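Local coordinates for glycerol uptake operon antiterminator regulatory protein (Listeria monocytogenes str. 4b, PDB 3KTS) that probably regulates transcription of a glycerol uptake operon as a glycerol-3-phosphate-responsive antiterminator with a TIM-barrel fold, at residues Q19-K24 with S179-W184; Y72-L77 with I94-Q99; L58-L63 with I105-M110. All coordinates share one frame; numbering follows the deposited sequence.

The three contacts sit at different places in one parallel (beta/alpha) barrel. Contact 1 joins the helix after strand 12-16 to the loop after strand 173-178, and so ties the first strand's unit to the last. Contact 3 lies about 19 Å from it, centre to centre, where side chains of strands 56-60 and 103-109, on either side of strand 85-88 in the sheet, meet inside the barrel. Contact 2 packs helices 71-81 and 91-99 outside, 28 Å from contact 1 and 13 Å from contact 3. Along the chain contact 2 is nested within contact 3, and both within contact 1. Ile74 and Leu77 reach Ala61, and Ile94 the backbone of Ile105, so contact 2's helices pack directly behind contact 3.

Contact 1 of 3, residues Q19-K24 with S179-W184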
loop_
_atom_site.group_PDB
_atom_site.type_symbol
_atom_site.label_atom_id
_atom_site.label_comp_id
_atom_site.label_asym_id
_atom_site.label_seq_id
_atom_site.Cartn_x
_atom_site.Cartn_y
_atom_site.Cartn_z
ATOM N N GLN A 19 3.401 11.664 12.061
ATOM C CA GLN A 19 2.281 11.601 12.980
ATOM C C GLN A 19 1.343 12.769 12.646
ATOM O O GLN A 19 0.120 12.627 12.702
ATOM C CB GLN A 19 2.783 11.705 14.420
ATOM C CG GLN A 19 2.253 10.632 15.360
ATOM C CD GLN A 19 1.061 11.076 16.203
ATOM O OE1 GLN A 19 1.068 10.922 17.426
ATOM N NE2 GLN A 19 0.029 11.608 15.555
ATOM N N LYS A 20 1.937 13.909 12.278
ATOM C CA LYS A 20 1.203 15.117 11.877
ATOM C C LYS A 20 0.490 14.978 10.532
ATOM O O LYS A 20 -0.509 15.652 10.288
ATOM C CB LYS A 20 2.138 16.327 11.831
ATOM C CG LYS A 20 2.441 16.943 13.186
ATOM C CD LYS A 20 3.347 18.151 13.039
ATOM C CE LYS A 20 3.770 18.690 14.390
ATOM N NZ LYS A 20 4.806 19.747 14.242
ATOM N N ASP A 21 1.013 14.112 9.665
ATOM C CA ASP A 21 0.397 13.825 8.371
ATOM C C ASP A 21 -0.899 13.041 8.517
ATOM O O ASP A 21 -1.806 13.179 7.695
ATOM C CB ASP A 21 1.364 13.059 7.467
ATOM C CG ASP A 21 2.337 13.967 6.743
ATOM O OD1 ASP A 21 2.152 15.204 6.789
ATOM O OD2 ASP A 21 3.288 13.443 6.119
ATOM N N MET A 22 -0.985 12.221 9.561
ATOM C CA MET A 22 -2.196 11.446 9.811
ATOM C C MET A 22 -3.306 12.309 10.427
ATOM O O MET A 22 -4.490 11.989 10.292
ATOM C CB MET A 22 -1.907 10.188 10.643
ATOM C CG MET A 22 -2.256 10.275 12.119
ATOM S SD MET A 22 -2.495 8.648 12.827
ATOM C CE MET A 22 -0.790 8.099 12.919
ATOM N N GLU A 23 -2.915 13.395 11.095
ATOM C CA GLU A 23 -3.860 14.385 11.600
ATOM C C GLU A 23 -4.500 15.132 10.447
ATOM O O GLU A 23 -5.707 15.377 10.457
ATOM C CB GLU A 23 -3.170 15.372 12.546
ATOM C CG GLU A 23 -3.676 15.320 13.983
ATOM C CD GLU A 23 -3.434 13.981 14.650
ATOM O OE1 GLU A 23 -4.410 13.216 14.813
ATOM O OE2 GLU A 23 -2.272 13.693 15.006
ATOM N N LYS A 24 -3.678 15.472 9.456
ATOM C CA LYS A 24 -4.133 16.121 8.231
ATOM C C LYS A 24 -5.178 15.270 7.511
ATOM O O LYS A 24 -6.202 15.791 7.070
ATOM C CB LYS A 24 -2.950 16.404 7.296
ATOM C CG LYS A 24 -1.915 17.405 7.820
ATOM C CD LYS A 24 -2.273 18.846 7.477
ATOM C CE LYS A 24 -1.185 19.812 7.928
ATOM N NZ LYS A 24 -1.570 21.235 7.688
ATOM N N SER A 179 1.773 10.843 -1.187
ATOM C CA SER A 179 1.921 11.772 -0.077
ATOM C C SER A 179 1.956 13.212 -0.581
ATOM O O SER A 179 2.348 14.120 0.151
ATOM C CB SER A 179 3.172 11.454 0.736
ATOM O OG SER A 179 4.318 11.382 -0.085
ATOM N N ASN A 180 1.552 13.409 -1.837
ATOM C CA ASN A 180 1.363 14.744 -2.401
ATOM C C ASN A 180 0.108 15.374 -1.805
ATOM O O ASN A 180 -1.017 15.006 -2.153
ATOM C CB ASN A 180 1.287 14.686 -3.931
ATOM C CG ASN A 180 1.338 16.056 -4.580
ATOM O OD1 ASN A 180 0.370 16.815 -4.537
ATOM N ND2 ASN A 180 2.463 16.369 -5.206
ATOM N N LYS A 181 0.327 16.331 -0.910
ATOM C CA LYS A 181 -0.715 16.932 -0.076
ATOM C C LYS A 181 -1.806 17.668 -0.862
ATOM O O LYS A 181 -2.946 17.754 -0.406
ATOM C CB LYS A 181 -0.056 17.884 0.924
ATOM C CG LYS A 181 -0.683 17.894 2.300
ATOM C CD LYS A 181 0.350 18.166 3.391
ATOM C CE LYS A 181 1.189 16.931 3.714
ATOM N NZ LYS A 181 2.203 17.217 4.766
ATOM N N HIS A 182 -1.444 18.181 -2.039
ATOM C CA HIS A 182 -2.340 18.965 -2.890
ATOM C C HIS A 182 -3.540 18.167 -3.396
ATOM O O HIS A 182 -4.680 18.628 -3.303
ATOM C CB HIS A 182 -1.568 19.565 -4.073
ATOM C CG HIS A 182 -2.433 20.300 -5.053
ATOM N ND1 HIS A 182 -2.839 19.747 -6.249
ATOM C CD2 HIS A 182 -2.973 21.541 -5.011
ATOM C CE1 HIS A 182 -3.589 20.616 -6.902
ATOM N NE2 HIS A 182 -3.687 21.713 -6.173
ATOM N N LEU A 183 -3.286 16.972 -3.918
ATOM C CA LEU A 183 -4.360 16.161 -4.495
ATOM C C LEU A 183 -5.068 15.244 -3.491
ATOM O O LEU A 183 -5.776 14.318 -3.879
ATOM C CB LEU A 183 -3.883 15.394 -5.741
ATOM C CG LEU A 183 -2.442 14.904 -5.878
ATOM C CD1 LEU A 183 -2.222 13.704 -5.016
ATOM C CD2 LEU A 183 -2.156 14.552 -7.319
ATOM N N TRP A 184 -4.880 15.519 -2.205
ATOM C CA TRP A 184 -5.617 14.833 -1.151
ATOM C C TRP A 184 -7.057 15.331 -1.066
ATOM O O TRP A 184 -7.957 14.583 -0.682
ATOM C CB TRP A 184 -4.927 15.028 0.196
ATOM C CG TRP A 184 -3.762 14.122 0.432
ATOM C CD1 TRP A 184 -3.355 13.085 -0.353
ATOM C CD2 TRP A 184 -2.879 14.140 1.560
ATOM N NE1 TRP A 184 -2.261 12.472 0.202
ATOM C CE2 TRP A 184 -1.950 13.097 1.381
ATOM C CE3 TRP A 184 -2.777 14.948 2.703
ATOM C CZ2 TRP A 184 -0.929 12.832 2.300
ATOM C CZ3 TRP A 184 -1.756 14.688 3.619
ATOM C CH2 TRP A 184 -0.849 13.635 3.410
#
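Lys181 reaches across from the tail of the chain to Asp21 on the first turn of helix 20-25, and this salt bridge is the polar centre of the contact. Its NZ gives a hydrogen bond to OD1 of Asp21 at 2.9 Å, arriving on the syn side of the carboxylate but 32° out of its plane. The two side chains cross at about a right angle. Lys181 gets there with a chain bent at chi2 and again at chi3 (-78°), while the carboxylate of Asp21 is swung beside its own backbone N (chi1 -83°). The other oxygen, OD2, accepts a hydrogen bond from Asn18 ND2 and a weak one from the backbone N of His17, so the carboxylate is gripped at both oxygens and its rotation is largely fixed. Lys24 NZ lies 6.2 Å from Lys181 NZ, and Asp21 probably offsets part of the positive charge gathered here.

Van der Waals packing comes from the indole of Trp184. Its CZ3 lies 4.2 Å from CB of Lys24 and 4.3 Å from the carbonyl O of Asp21, both approaching the ring obliquely. The ring folds back on its own segment as well: Asn180 O stands 3.5 Å above the plane, offset toward the rim, with Lys181 CA over the same face. A hydrogen bond from NE1 to Thr178 O sets its direction, and the indole also packs on Ile12 and Pro14 of strand 12-16.

Nearby, Ser179 OG bonds both His17 NE2 and an oxygen of an unidentified molecule, probably from the crystallisation liquor. The arrangement is that of a TIM barrel at its closure, where the segment following the last strand is fastened to the first beta-alpha unit.

Contact 2 of 3, residues Y72-L77 with I94-Q99; sequences YAIDFL and IMKAKQ
Ile74 opens the contact by laying its CG2 branch against the near end of Lys96. That methyl sits 3.8 Å from CB of Lys96, and it is placed there because CG2 stands anti to the backbone N of Ile74, while CG1 turns beside the N and carries CD1 off toward Ala61. The two side chains slide past each other in opposite directions, CB and CG of the lysine lying alongside the isoleucine. From the same CG2 the methyl of Ala97 is 4.5 Å away, a looser touch that widens the apolar patch toward the barrel.

One residue on, Asp75 meets the far end of the same lysine. Its OD1 lies 3.3 Å from Lys96 CE, and OD2 is 3.9 Å from NZ, a long salt bridge with no hydrogen bond in it. The stronger partner of this carboxylate is His100, whose NE2 is hydrogen-bonded to OD1, so Asp75 is held mainly by the residue just past the second segment and probably gives Lys96 only a loose electrostatic attraction. Lys96 bends at chi2 (71°) to serve both neighbours, its CB and CG beside Ile74 and its ammonium near the acid; Asp71, a turn earlier on helix 71-81, touches it too.

The segment axes pass 9.5 Å apart with a signed crossing angle of -38°, both running in the same general direction. Neighbouring outer helices flanking strand 85-88, packed side by side over the sheet, are the mark of successive beta-alpha units in a TIM barrel.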
loop_
_atom_site.group_PDB
_atom_site.type_symbol
_atom_site.label_atom_id
_atom_site.label_comp_id
_atom_site.label_asym_id
_atom_site.label_seq_id
_atom_site.Cartn_x
_atom_site.Cartn_y
_atom_site.Cartn_z
ATOM N N TYR A 72 7.908 -13.590 12.715
ATOM C CA TYR A 72 7.548 -13.186 14.077
ATOM C C TYR A 72 7.059 -11.746 14.133
ATOM O O TYR A 72 6.157 -11.413 14.918
ATOM C CB TYR A 72 8.736 -13.297 15.023
ATOM C CG TYR A 72 9.567 -14.541 14.897
ATOM C CD1 TYR A 72 10.755 -14.529 14.175
ATOM C CD2 TYR A 72 9.189 -15.723 15.528
ATOM C CE1 TYR A 72 11.536 -15.660 14.069
ATOM C CE2 TYR A 72 9.969 -16.866 15.430
ATOM C CZ TYR A 72 11.139 -16.825 14.696
ATOM O OH TYR A 72 11.925 -17.945 14.585
ATOM N N ALA A 73 7.680 -10.899 13.314
ATOM C CA ALA A 73 7.315 -9.493 13.219
ATOM C C ALA A 73 5.966 -9.306 12.538
ATOM O O ALA A 73 5.212 -8.403 12.894
ATOM C CB ALA A 73 8.379 -8.731 12.487
ATOM N N ILE A 74 5.665 -10.168 11.570
ATOM C CA ILE A 74 4.391 -10.098 10.858
ATOM C C ILE A 74 3.279 -10.635 11.750
ATOM O O ILE A 74 2.189 -10.059 11.800
ATOM C CB ILE A 74 4.460 -10.808 9.479
ATOM C CG1 ILE A 74 5.495 -10.118 8.580
ATOM C CG2 ILE A 74 3.102 -10.827 8.776
ATOM C CD1 ILE A 74 5.434 -8.579 8.566
ATOM N N ASP A 75 3.589 -11.709 12.480
ATOM C CA ASP A 75 2.732 -12.240 13.550
ATOM C C ASP A 75 2.293 -11.147 14.526
ATOM O O ASP A 75 1.113 -11.043 14.841
ATOM C CB ASP A 75 3.453 -13.363 14.308
ATOM C CG ASP A 75 3.438 -14.679 13.552
ATOM O OD1 ASP A 75 2.406 -14.973 12.913
ATOM O OD2 ASP A 75 4.449 -15.423 13.602
ATOM N N PHE A 76 3.254 -10.335 14.969
ATOM C CA PHE A 76 3.032 -9.187 15.854
ATOM C C PHE A 76 2.089 -8.150 15.252
ATOM O O PHE A 76 1.216 -7.623 15.943
ATOM C CB PHE A 76 4.382 -8.550 16.181
ATOM C CG PHE A 76 4.304 -7.277 16.984
ATOM C CD1 PHE A 76 4.716 -6.069 16.427
ATOM C CD2 PHE A 76 3.862 -7.289 18.302
ATOM C CE1 PHE A 76 4.671 -4.893 17.159
ATOM C CE2 PHE A 76 3.806 -6.116 19.042
ATOM C CZ PHE A 76 4.223 -4.917 18.474
ATOM N N LEU A 77 2.264 -7.876 13.963
ATOM C CA LEU A 77 1.432 -6.904 13.263
ATOM C C LEU A 77 0.003 -7.382 13.126
ATOM O O LEU A 77 -0.923 -6.581 13.192
ATOM C CB LEU A 77 2.002 -6.590 11.881
ATOM C CG LEU A 77 3.373 -5.921 11.799
ATOM C CD1 LEU A 77 3.685 -5.603 10.356
ATOM C CD2 LEU A 77 3.437 -4.664 12.655
ATOM N N ILE A 94 4.195 -11.558 2.822
ATOM C CA ILE A 94 2.935 -11.670 2.094
ATOM C C ILE A 94 2.295 -13.035 2.362
ATOM O O ILE A 94 1.077 -13.129 2.534
ATOM C CB ILE A 94 3.140 -11.439 0.567
ATOM C CG1 ILE A 94 3.726 -10.045 0.293
ATOM C CG2 ILE A 94 1.839 -11.646 -0.215
ATOM C CD1 ILE A 94 2.825 -8.875 0.674
ATOM N N MET A 95 3.133 -14.074 2.420
ATOM C CA MET A 95 2.693 -15.435 2.748
ATOM C C MET A 95 2.132 -15.503 4.163
ATOM O O MET A 95 1.066 -16.066 4.381
ATOM C CB MET A 95 3.834 -16.454 2.572
ATOM C CG MET A 95 4.330 -16.586 1.138
ATOM S SD MET A 95 5.461 -17.953 0.748
ATOM C CE MET A 95 6.778 -17.791 1.951
ATOM N N LYS A 96 2.846 -14.900 5.109
ATOM C CA LYS A 96 2.443 -14.901 6.507
ATOM C C LYS A 96 1.149 -14.129 6.751
ATOM O O LYS A 96 0.283 -14.600 7.495
ATOM C CB LYS A 96 3.561 -14.355 7.402
ATOM C CG LYS A 96 3.436 -14.781 8.859
ATOM C CD LYS A 96 3.754 -16.264 9.029
ATOM C CE LYS A 96 3.164 -16.815 10.308
ATOM N NZ LYS A 96 3.862 -18.047 10.758
ATOM N N ALA A 97 1.018 -12.960 6.120
ATOM C CA ALA A 97 -0.172 -12.121 6.285
ATOM C C ALA A 97 -1.416 -12.833 5.776
ATOM O O ALA A 97 -2.492 -12.719 6.362
ATOM C CB ALA A 97 0.002 -10.799 5.581
ATOM N N LYS A 98 -1.247 -13.590 4.697
ATOM C CA LYS A 98 -2.324 -14.396 4.134
ATOM C C LYS A 98 -2.793 -15.519 5.060
ATOM O O LYS A 98 -3.951 -15.917 4.994
ATOM C CB LYS A 98 -1.918 -14.952 2.772
ATOM C CG LYS A 98 -2.117 -13.956 1.626
ATOM C CD LYS A 98 -1.525 -14.472 0.324
ATOM C CE LYS A 98 -2.357 -15.585 -0.279
ATOM N NZ LYS A 98 -1.604 -16.264 -1.358
ATOM N N GLN A 99 -1.904 -16.013 5.922
ATOM C CA GLN A 99 -2.279 -17.021 6.918
ATOM C C GLN A 99 -3.198 -16.418 7.973
ATOM O O GLN A 99 -4.111 -17.083 8.458
ATOM C CB GLN A 99 -1.049 -17.643 7.592
ATOM C CG GLN A 99 -0.071 -18.293 6.636
ATOM C CD GLN A 99 0.863 -19.288 7.310
ATOM O OE1 GLN A 99 1.584 -18.953 8.251
ATOM N NE2 GLN A 99 0.863 -20.519 6.811
#

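Contact 3 of 3, residues L58-L63 with I105-M110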
loop_
_atom_site.group_PDB
_atom_site.type_symbol
_atom_site.label_atom_id
_atom_site.label_comp_id
_atom_site.label_asym_id
_atom_site.label_seq_id
_atom_site.Cartn_x
_atom_site.Cartn_y
_atom_site.Cartn_z
ATOM N N LEU A 58 -3.490 0.839 6.000
ATOM C CA LEU A 58 -2.541 -0.008 5.291
ATOM C C LEU A 58 -1.143 0.327 5.814
ATOM O O LEU A 58 -0.655 1.446 5.633
ATOM C CB LEU A 58 -2.647 0.217 3.779
ATOM C CG LEU A 58 -4.061 0.045 3.196
ATOM C CD1 LEU A 58 -4.200 0.669 1.807
ATOM C CD2 LEU A 58 -4.492 -1.423 3.189
ATOM N N LEU A 59 -0.518 -0.638 6.483
ATOM C CA LEU A 59 0.756 -0.402 7.166
ATOM C C LEU A 59 1.968 -1.007 6.457
ATOM O O LEU A 59 2.001 -2.204 6.170
ATOM C CB LEU A 59 0.692 -0.906 8.617
ATOM C CG LEU A 59 2.002 -0.892 9.418
ATOM C CD1 LEU A 59 2.527 0.532 9.616
ATOM C CD2 LEU A 59 1.856 -1.606 10.759
ATOM N N HIS A 60 2.969 -0.168 6.205
ATOM C CA HIS A 60 4.241 -0.633 5.672
ATOM C C HIS A 60 5.033 -1.434 6.694
ATOM O O HIS A 60 5.647 -0.871 7.604
ATOM C CB HIS A 60 5.067 0.535 5.156
ATOM C CG HIS A 60 4.724 0.923 3.758
ATOM N ND1 HIS A 60 5.305 0.325 2.661
ATOM C CD2 HIS A 60 3.839 1.825 3.275
ATOM C CE1 HIS A 60 4.798 0.852 1.562
ATOM N NE2 HIS A 60 3.909 1.766 1.905
ATOM N N ALA A 61 5.006 -2.753 6.518
ATOM C CA ALA A 61 5.686 -3.698 7.395
ATOM C C ALA A 61 7.206 -3.524 7.376
ATOM O O ALA A 61 7.884 -3.792 8.370
ATOM C CB ALA A 61 5.319 -5.102 6.996
ATOM N N ASP A 62 7.725 -3.066 6.241
ATOM C CA ASP A 62 9.157 -2.898 6.049
ATOM C C ASP A 62 9.700 -1.608 6.663
ATOM O O ASP A 62 10.904 -1.503 6.913
ATOM C CB ASP A 62 9.494 -2.960 4.557
ATOM C CG ASP A 62 9.134 -4.295 3.935
ATOM O OD1 ASP A 62 8.952 -4.339 2.702
ATOM O OD2 ASP A 62 9.029 -5.299 4.675
ATOM N N LEU A 63 8.810 -0.646 6.909
ATOM C CA LEU A 63 9.188 0.687 7.384
ATOM C C LEU A 63 8.912 0.948 8.877
ATOM O O LEU A 63 8.852 2.103 9.314
ATOM C CB LEU A 63 8.503 1.759 6.529
ATOM C CG LEU A 63 8.851 1.839 5.040
ATOM C CD1 LEU A 63 7.960 2.855 4.363
ATOM C CD2 LEU A 63 10.327 2.180 4.801
ATOM N N ILE A 105 -0.680 -6.656 0.462
ATOM C CA ILE A 105 -0.291 -6.011 -0.793
ATOM C C ILE A 105 1.240 -6.008 -0.975
ATOM O O ILE A 105 1.980 -5.639 -0.065
ATOM C CB ILE A 105 -1.002 -4.618 -1.013
ATOM C CG1 ILE A 105 -0.023 -3.536 -1.478
ATOM C CG2 ILE A 105 -1.846 -4.179 0.224
ATOM C CD1 ILE A 105 -0.680 -2.192 -1.689
ATOM N N GLN A 106 1.702 -6.460 -2.139
ATOM C CA GLN A 106 3.135 -6.610 -2.406
ATOM C C GLN A 106 3.721 -5.434 -3.173
ATOM O O GLN A 106 3.230 -5.063 -4.238
ATOM C CB GLN A 106 3.417 -7.901 -3.167
ATOM C CG GLN A 106 4.892 -8.301 -3.165
ATOM C CD GLN A 106 5.234 -9.331 -4.220
ATOM O OE1 GLN A 106 6.280 -9.250 -4.865
ATOM N NE2 GLN A 106 4.351 -10.300 -4.409
ATOM N N ARG A 107 4.792 -4.869 -2.628
ATOM C CA ARG A 107 5.408 -3.681 -3.193
ATOM C C ARG A 107 6.446 -4.058 -4.233
ATOM O O ARG A 107 7.317 -4.891 -3.987
ATOM C CB ARG A 107 6.058 -2.863 -2.090
ATOM C CG ARG A 107 6.079 -1.394 -2.381
ATOM C CD ARG A 107 6.647 -0.612 -1.219
ATOM N NE ARG A 107 6.352 0.815 -1.326
ATOM C CZ ARG A 107 6.933 1.753 -0.586
ATOM N NH1 ARG A 107 7.839 1.419 0.330
ATOM N NH2 ARG A 107 6.594 3.026 -0.748
ATOM N N LEU A 108 6.346 -3.437 -5.400
ATOM C CA LEU A 108 7.269 -3.696 -6.483
ATOM C C LEU A 108 7.863 -2.382 -6.958
ATOM O O LEU A 108 7.148 -1.388 -7.087
ATOM C CB LEU A 108 6.539 -4.379 -7.633
ATOM C CG LEU A 108 7.317 -5.500 -8.318
ATOM C CD1 LEU A 108 7.135 -6.785 -7.533
ATOM C CD2 LEU A 108 6.849 -5.681 -9.753
ATOM N N PHE A 109 9.171 -2.380 -7.206
ATOM C CA PHE A 109 9.868 -1.200 -7.712
ATOM C C PHE A 109 10.234 -1.393 -9.175
ATOM O O PHE A 109 11.137 -2.177 -9.492
ATOM C CB PHE A 109 11.154 -0.940 -6.918
ATOM C CG PHE A 109 10.941 -0.689 -5.446
ATOM C CD1 PHE A 109 9.915 0.136 -4.994
ATOM C CD2 PHE A 109 11.804 -1.251 -4.511
ATOM C CE1 PHE A 109 9.735 0.368 -3.632
ATOM C CE2 PHE A 109 11.632 -1.024 -3.151
ATOM C CZ PHE A 109 10.598 -0.211 -2.709
ATOM N N MET A 110 9.545 -0.679 -10.064
ATOM C CA MET A 110 9.875 -0.678 -11.497
ATOM C C MET A 110 11.228 0.002 -11.766
ATOM O O MET A 110 11.290 1.164 -12.170
ATOM C CB MET A 110 8.755 -0.025 -12.326
ATOM C CG MET A 110 7.415 -0.794 -12.345
ATOM S SD MET A 110 7.543 -2.541 -12.822
ATOM C CE MET A 110 8.225 -2.396 -14.469
#
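The ring of His60 and the extended side chain of Arg107 meet inside the TIM barrel, coming from strands 56-60 and 103-109 across the intervening strand 85-88. These strands are not paired to each other: the CA atoms of His60 and Arg107 are 9.4 Å apart, and Ile87 of the middle strand touches both side chains.

The main encounter is of two flat groups. As modelled, the imidazole has its CE1 corner over one face of the guanidinium, the planes turned 54° against each other, and the side chains cross at about a right angle. The two groups are built too close for real atoms, however, so the detail of this stack is doubtful. Arg107 CD lies at the edge of the imidazole, in its plane. Arg107 gets to the histidine through a chain extended from CG to NE, with CG anti to the backbone N (chi1 -150°).

A salt bridge from NE to Glu132 of strand 130-134, the next strand round, holds the arginine, and Glu132 also touches His60. An unidentified molecule, probably from the crystallisation liquor, lies about 3 Å from the Arg107 side chain and may mark a pocket at the C-terminal ends of the strands, where TIM barrels usually bind ligands. Asp62 OD1, 6.3 Å from Arg107 NH1, adds at most a distant opposite charge; its own carboxylate is engaged by Thr89, Ser88 and Asn69.

Van der Waals contact is slight. Leu63, in the loop after strand 56-60, has its backbone N bonded to His60 O at 3.2 Å, and its CD1 methyl comes obliquely to the guanidinium, 4.3 Å from Arg107 NH1.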